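Local coordinates for type III effector Xcv3220-like C-terminal domain-containing protein (Xanthomonas campestris pv. vesicatoria, PDB 4FC9) that is a type III effector secreted into the plant host, whose all-helical, bilobal C-terminal domain is of unknown function, at residues L34-L45 / V159-H170. Residues are numbered along the deposited sequence; the frame is centred on the assembly and turned at random.
Sequences LERIEDTAQAML and VQMWKTRELIVH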
loop_
_atom_site.group_PDB
_atom_site.type_symbol
_atom_site.label_atom_id
_atom_site.label_comp_id
_atom_site.label_asym_id
_atom_site.label_seq_id
_atom_site.Cartn_x
_atom_site.Cartn_y
_atom_site.Cartn_z
ATOM N N LEU A 34 2.653 -7.484 13.455
ATOM C CA LEU A 34 1.668 -6.646 12.786
ATOM C C LEU A 34 1.684 -5.222 13.310
ATOM O O LEU A 34 1.483 -4.275 12.555
ATOM C CB LEU A 34 0.270 -7.221 12.974
ATOM C CG LEU A 34 -0.081 -8.375 12.049
ATOM C CD1 LEU A 34 -1.392 -8.992 12.481
ATOM C CD2 LEU A 34 -0.156 -7.886 10.614
ATOM N N GLU A 35 1.898 -5.070 14.610
ATOM C CA GLU A 35 1.938 -3.739 15.191
ATOM C C GLU A 35 3.144 -2.983 14.640
ATOM O O GLU A 35 3.063 -1.795 14.335
ATOM C CB GLU A 35 1.971 -3.803 16.716
ATOM C CG GLU A 35 1.806 -2.444 17.357
ATOM C CD GLU A 35 1.282 -2.519 18.770
ATOM O OE1 GLU A 35 1.017 -3.640 19.252
ATOM O OE2 GLU A 35 1.132 -1.450 19.398
ATOM N N ARG A 36 4.254 -3.695 14.488
ATOM C CA ARG A 36 5.480 -3.119 13.960
ATOM C C ARG A 36 5.321 -2.671 12.507
ATOM O O ARG A 36 5.854 -1.632 12.111
ATOM C CB ARG A 36 6.621 -4.124 14.093
ATOM C CG ARG A 36 7.933 -3.690 13.463
ATOM C CD ARG A 36 9.114 -4.486 14.027
ATOM N NE ARG A 36 8.912 -5.936 13.967
ATOM C CZ ARG A 36 8.612 -6.700 15.017
ATOM N NH1 ARG A 36 8.445 -8.006 14.864
ATOM N NH2 ARG A 36 8.477 -6.158 16.220
ATOM N N ILE A 37 4.594 -3.451 11.713
ATOM C CA ILE A 37 4.313 -3.061 10.337
ATOM C C ILE A 37 3.530 -1.751 10.334
ATOM O O ILE A 37 3.860 -0.814 9.603
ATOM C CB ILE A 37 3.525 -4.148 9.587
ATOM C CG1 ILE A 37 4.375 -5.415 9.465
ATOM C CG2 ILE A 37 3.093 -3.651 8.218
ATOM C CD1 ILE A 37 3.627 -6.608 8.912
ATOM N N GLU A 38 2.500 -1.688 11.170
ATOM C CA GLU A 38 1.692 -0.488 11.295
ATOM C C GLU A 38 2.505 0.713 11.771
ATOM O O GLU A 38 2.414 1.791 11.194
ATOM C CB GLU A 38 0.519 -0.721 12.246
ATOM C CG GLU A 38 -0.540 -1.684 11.729
ATOM C CD GLU A 38 -1.268 -1.171 10.499
ATOM O OE1 GLU A 38 -1.216 0.046 10.211
ATOM O OE2 GLU A 38 -1.900 -1.997 9.814
ATOM N N ASP A 39 3.292 0.529 12.824
ATOM C CA ASP A 39 4.042 1.644 13.396
ATOM C C ASP A 39 5.066 2.173 12.403
ATOM O O ASP A 39 5.256 3.383 12.278
ATOM C CB ASP A 39 4.718 1.234 14.701
ATOM C CG ASP A 39 3.720 0.940 15.809
ATOM O OD1 ASP A 39 2.568 1.417 15.720
ATOM O OD2 ASP A 39 4.085 0.234 16.771
ATOM N N THR A 40 5.709 1.260 11.687
ATOM C CA THR A 40 6.685 1.631 10.672
ATOM C C THR A 40 6.020 2.360 9.506
ATOM O O THR A 40 6.499 3.404 9.059
ATOM C CB THR A 40 7.443 0.394 10.150
ATOM O OG1 THR A 40 8.209 -0.184 11.213
ATOM C CG2 THR A 40 8.376 0.771 9.009
ATOM N N ALA A 41 4.921 1.805 9.009
ATOM C CA ALA A 41 4.191 2.433 7.918
ATOM C C ALA A 41 3.827 3.865 8.290
ATOM O O ALA A 41 3.993 4.782 7.494
ATOM C CB ALA A 41 2.942 1.630 7.570
ATOM N N GLN A 42 3.368 4.051 9.521
ATOM C CA GLN A 42 3.000 5.370 10.021
ATOM C C GLN A 42 4.198 6.312 10.045
ATOM O O GLN A 42 4.082 7.475 9.668
ATOM C CB GLN A 42 2.403 5.252 11.423
ATOM C CG GLN A 42 1.669 6.487 11.912
ATOM C CD GLN A 42 1.008 6.276 13.272
ATOM O OE1 GLN A 42 -0.218 6.294 13.391
ATOM N NE2 GLN A 42 1.821 6.078 14.302
ATOM N N ALA A 43 5.343 5.804 10.494
ATOM C CA ALA A 43 6.579 6.582 10.526
ATOM C C ALA A 43 7.001 7.011 9.121
ATOM O O ALA A 43 7.442 8.141 8.913
ATOM C CB ALA A 43 7.687 5.780 11.185
HETATM N N MSE A 44 6.864 6.097 8.166
HETATM C CA MSE A 44 7.186 6.380 6.772
HETATM C C MSE A 44 6.276 7.461 6.211
HETATM O O MSE A 44 6.738 8.377 5.526
HETATM C CB MSE A 44 7.076 5.109 5.933
HETATM C CG MSE A 44 8.134 4.080 6.267
HETATM SE SE MSE A 44 7.801 2.341 5.477
HETATM C CE MSE A 44 8.219 2.737 3.615
ATOM N N LEU A 45 4.984 7.346 6.507
ATOM C CA LEU A 45 4.008 8.351 6.099
ATOM C C LEU A 45 4.361 9.691 6.705
ATOM O O LEU A 45 4.273 10.723 6.041
ATOM C CB LEU A 45 2.607 7.957 6.551
ATOM C CG LEU A 45 1.929 6.890 5.711
ATOM C CD1 LEU A 45 0.525 6.665 6.227
ATOM C CD2 LEU A 45 1.920 7.322 4.259
ATOM N N VAL A 159 4.435 4.160 0.151
ATOM C CA VAL A 159 4.387 3.723 1.546
ATOM C C VAL A 159 3.189 2.806 1.770
ATOM O O VAL A 159 3.291 1.801 2.476
ATOM C CB VAL A 159 4.333 4.920 2.525
ATOM C CG1 VAL A 159 4.135 4.430 3.954
ATOM C CG2 VAL A 159 5.595 5.758 2.422
ATOM N N GLN A 160 2.060 3.149 1.152
ATOM C CA GLN A 160 0.874 2.293 1.185
ATOM C C GLN A 160 1.211 0.901 0.706
ATOM O O GLN A 160 0.823 -0.087 1.326
ATOM C CB GLN A 160 -0.241 2.844 0.296
ATOM C CG GLN A 160 -1.145 3.842 0.965
ATOM C CD GLN A 160 -2.503 3.907 0.306
ATOM O OE1 GLN A 160 -2.603 4.061 -0.907
ATOM N NE2 GLN A 160 -3.555 3.775 1.098
HETATM N N MSE A 161 1.926 0.827 -0.411
HETATM C CA MSE A 161 2.283 -0.460 -0.969
HETATM C C MSE A 161 3.285 -1.187 -0.092
HETATM O O MSE A 161 3.275 -2.419 -0.024
HETATM C CB MSE A 161 2.825 -0.340 -2.388
HETATM C CG MSE A 161 2.929 -1.715 -3.025
HETATM SE SE MSE A 161 3.696 -1.779 -4.751
HETATM C CE MSE A 161 4.084 -3.700 -4.798
ATOM N N TRP A 162 4.143 -0.432 0.586
ATOM C CA TRP A 162 5.072 -1.060 1.507
ATOM C C TRP A 162 4.298 -1.799 2.586
ATOM O O TRP A 162 4.587 -2.956 2.880
ATOM C CB TRP A 162 6.025 -0.056 2.143
ATOM C CG TRP A 162 7.042 -0.748 3.001
ATOM C CD1 TRP A 162 8.259 -1.228 2.609
ATOM C CD2 TRP A 162 6.913 -1.074 4.391
ATOM N NE1 TRP A 162 8.902 -1.815 3.672
ATOM C CE2 TRP A 162 8.096 -1.733 4.778
ATOM C CE3 TRP A 162 5.914 -0.862 5.348
ATOM C CZ2 TRP A 162 8.307 -2.184 6.082
ATOM C CZ3 TRP A 162 6.126 -1.308 6.642
ATOM C CH2 TRP A 162 7.312 -1.963 6.996
ATOM N N LYS A 163 3.307 -1.129 3.164
ATOM C CA LYS A 163 2.452 -1.768 4.153
ATOM C C LYS A 163 1.741 -2.970 3.555
ATOM O O LYS A 163 1.713 -4.037 4.158
ATOM C CB LYS A 163 1.424 -0.791 4.711
ATOM C CG LYS A 163 0.438 -1.451 5.651
ATOM C CD LYS A 163 -0.051 -0.481 6.699
ATOM C CE LYS A 163 -1.518 -0.176 6.516
ATOM N NZ LYS A 163 -2.015 0.727 7.592
ATOM N N THR A 164 1.184 -2.793 2.361
ATOM C CA THR A 164 0.452 -3.859 1.677
ATOM C C THR A 164 1.279 -5.132 1.523
ATOM O O THR A 164 0.813 -6.219 1.851
ATOM C CB THR A 164 -0.048 -3.404 0.290
ATOM O OG1 THR A 164 -1.064 -2.410 0.454
ATOM C CG2 THR A 164 -0.628 -4.578 -0.479
ATOM N N ARG A 165 2.507 -4.997 1.035
ATOM C CA ARG A 165 3.356 -6.159 0.800
ATOM C C ARG A 165 3.821 -6.791 2.113
ATOM O O ARG A 165 4.002 -8.005 2.195
ATOM C CB ARG A 165 4.542 -5.814 -0.118
ATOM C CG ARG A 165 5.581 -4.897 0.494
ATOM C CD ARG A 165 6.506 -4.279 -0.558
ATOM N NE ARG A 165 7.291 -5.255 -1.317
ATOM C CZ ARG A 165 8.403 -5.841 -0.876
ATOM N NH1 ARG A 165 8.863 -5.582 0.341
ATOM N NH2 ARG A 165 9.050 -6.699 -1.649
ATOM N N GLU A 166 3.986 -5.975 3.149
ATOM C CA GLU A 166 4.358 -6.503 4.453
ATOM C C GLU A 166 3.188 -7.236 5.121
ATOM O O GLU A 166 3.391 -8.211 5.842
ATOM C CB GLU A 166 4.917 -5.398 5.356
ATOM C CG GLU A 166 6.222 -4.786 4.842
ATOM C CD GLU A 166 7.313 -5.818 4.617
ATOM O OE1 GLU A 166 7.574 -6.612 5.547
ATOM O OE2 GLU A 166 7.903 -5.840 3.513
ATOM N N LEU A 167 1.965 -6.774 4.874
ATOM C CA LEU A 167 0.782 -7.471 5.379
ATOM C C LEU A 167 0.583 -8.812 4.665
ATOM O O LEU A 167 0.189 -9.804 5.283
ATOM C CB LEU A 167 -0.470 -6.593 5.263
ATOM C CG LEU A 167 -0.549 -5.383 6.204
ATOM C CD1 LEU A 167 -1.746 -4.509 5.868
ATOM C CD2 LEU A 167 -0.604 -5.816 7.662
ATOM N N ILE A 168 0.868 -8.838 3.366
ATOM C CA ILE A 168 0.812 -10.073 2.588
ATOM C C ILE A 168 1.790 -11.112 3.134
ATOM O O ILE A 168 1.431 -12.274 3.318
ATOM C CB ILE A 168 1.091 -9.809 1.090
ATOM C CG1 ILE A 168 -0.100 -9.095 0.449
ATOM C CG2 ILE A 168 1.380 -11.106 0.360
ATOM C CD1 ILE A 168 0.173 -8.546 -0.935
ATOM N N VAL A 169 3.018 -10.680 3.416
ATOM C CA VAL A 169 4.058 -11.577 3.919
ATOM C C VAL A 169 3.787 -12.039 5.350
ATOM O O VAL A 169 4.135 -13.154 5.730
ATOM C CB VAL A 169 5.450 -10.922 3.817
ATOM C CG1 VAL A 169 6.513 -11.770 4.500
ATOM C CG2 VAL A 169 5.804 -10.694 2.359
ATOM N N HIS A 170 3.149 -11.190 6.143
ATOM C CA HIS A 170 2.781 -11.599 7.487
ATOM C C HIS A 170 1.756 -12.722 7.430
ATOM O O HIS A 170 1.835 -13.700 8.178
ATOM C CB HIS A 170 2.209 -10.433 8.284
ATOM C CG HIS A 170 1.955 -10.773 9.717
ATOM N ND1 HIS A 170 0.760 -11.294 10.156
ATOM C CD2 HIS A 170 2.761 -10.705 10.804
ATOM C CE1 HIS A 170 0.833 -11.521 11.456
ATOM N NE2 HIS A 170 2.037 -11.167 11.874
#
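The indole of Trp162 is held between the selenium of the selenomethionine Met44, which crosses from the other helix, and CG of Glu166, one turn on in its own helix, at the opposite face. Met44 SE stands 3.9 Å from the centroid of the six-membered ring of Trp162, a Met-aromatic contact, and a bend at chi3 (73°) sets CE over the five-membered ring of the same indole, a CH-pi contact. At the indole edge, in its plane, lies Ile37 O, and Thr40 CG2 approaches Trp162 CH2 at 3.6 Å. Thr40, Ala41, Ile37 and Met44 thus form the hole for this aromatic knob. The second ring, His170, carries Leu34 on one face: Leu34 CG lies 3.5 Å from the centroid of the His170 imidazole, nearly along the ring normal, a CH-pi contact. Its ND1 is hydrogen-bonded to Glu27 and its NE2 weakly to Thr31 OG1, which probably helps fix the ring's rotation. Ile37 returns the interlocking as a knob among Lys163, Glu166, Leu167 and His170, while Val159 CG1 packs 3.6 Å from Met44 CB and also touches Leu45. Along one flank Lys163 NZ forms a salt bridge with Glu38, donating to the syn lone pair of OE1, with NZ and OE1 2.8 Å apart; CD of the lysine rests on Ala41 CB, and the bend at chi3 (113°) beyond it turns the ammonium to the carboxylate. These contacts exemplify antiparallel helix packing by knobs into holes, with segment axes 9.6 Å apart at 169°. They join helix 32-49 to helix 152-171 within the C-terminal domain; beyond them, Met161 packs against both helix 79-88 and helix 91-101, and Ile168 against the latter.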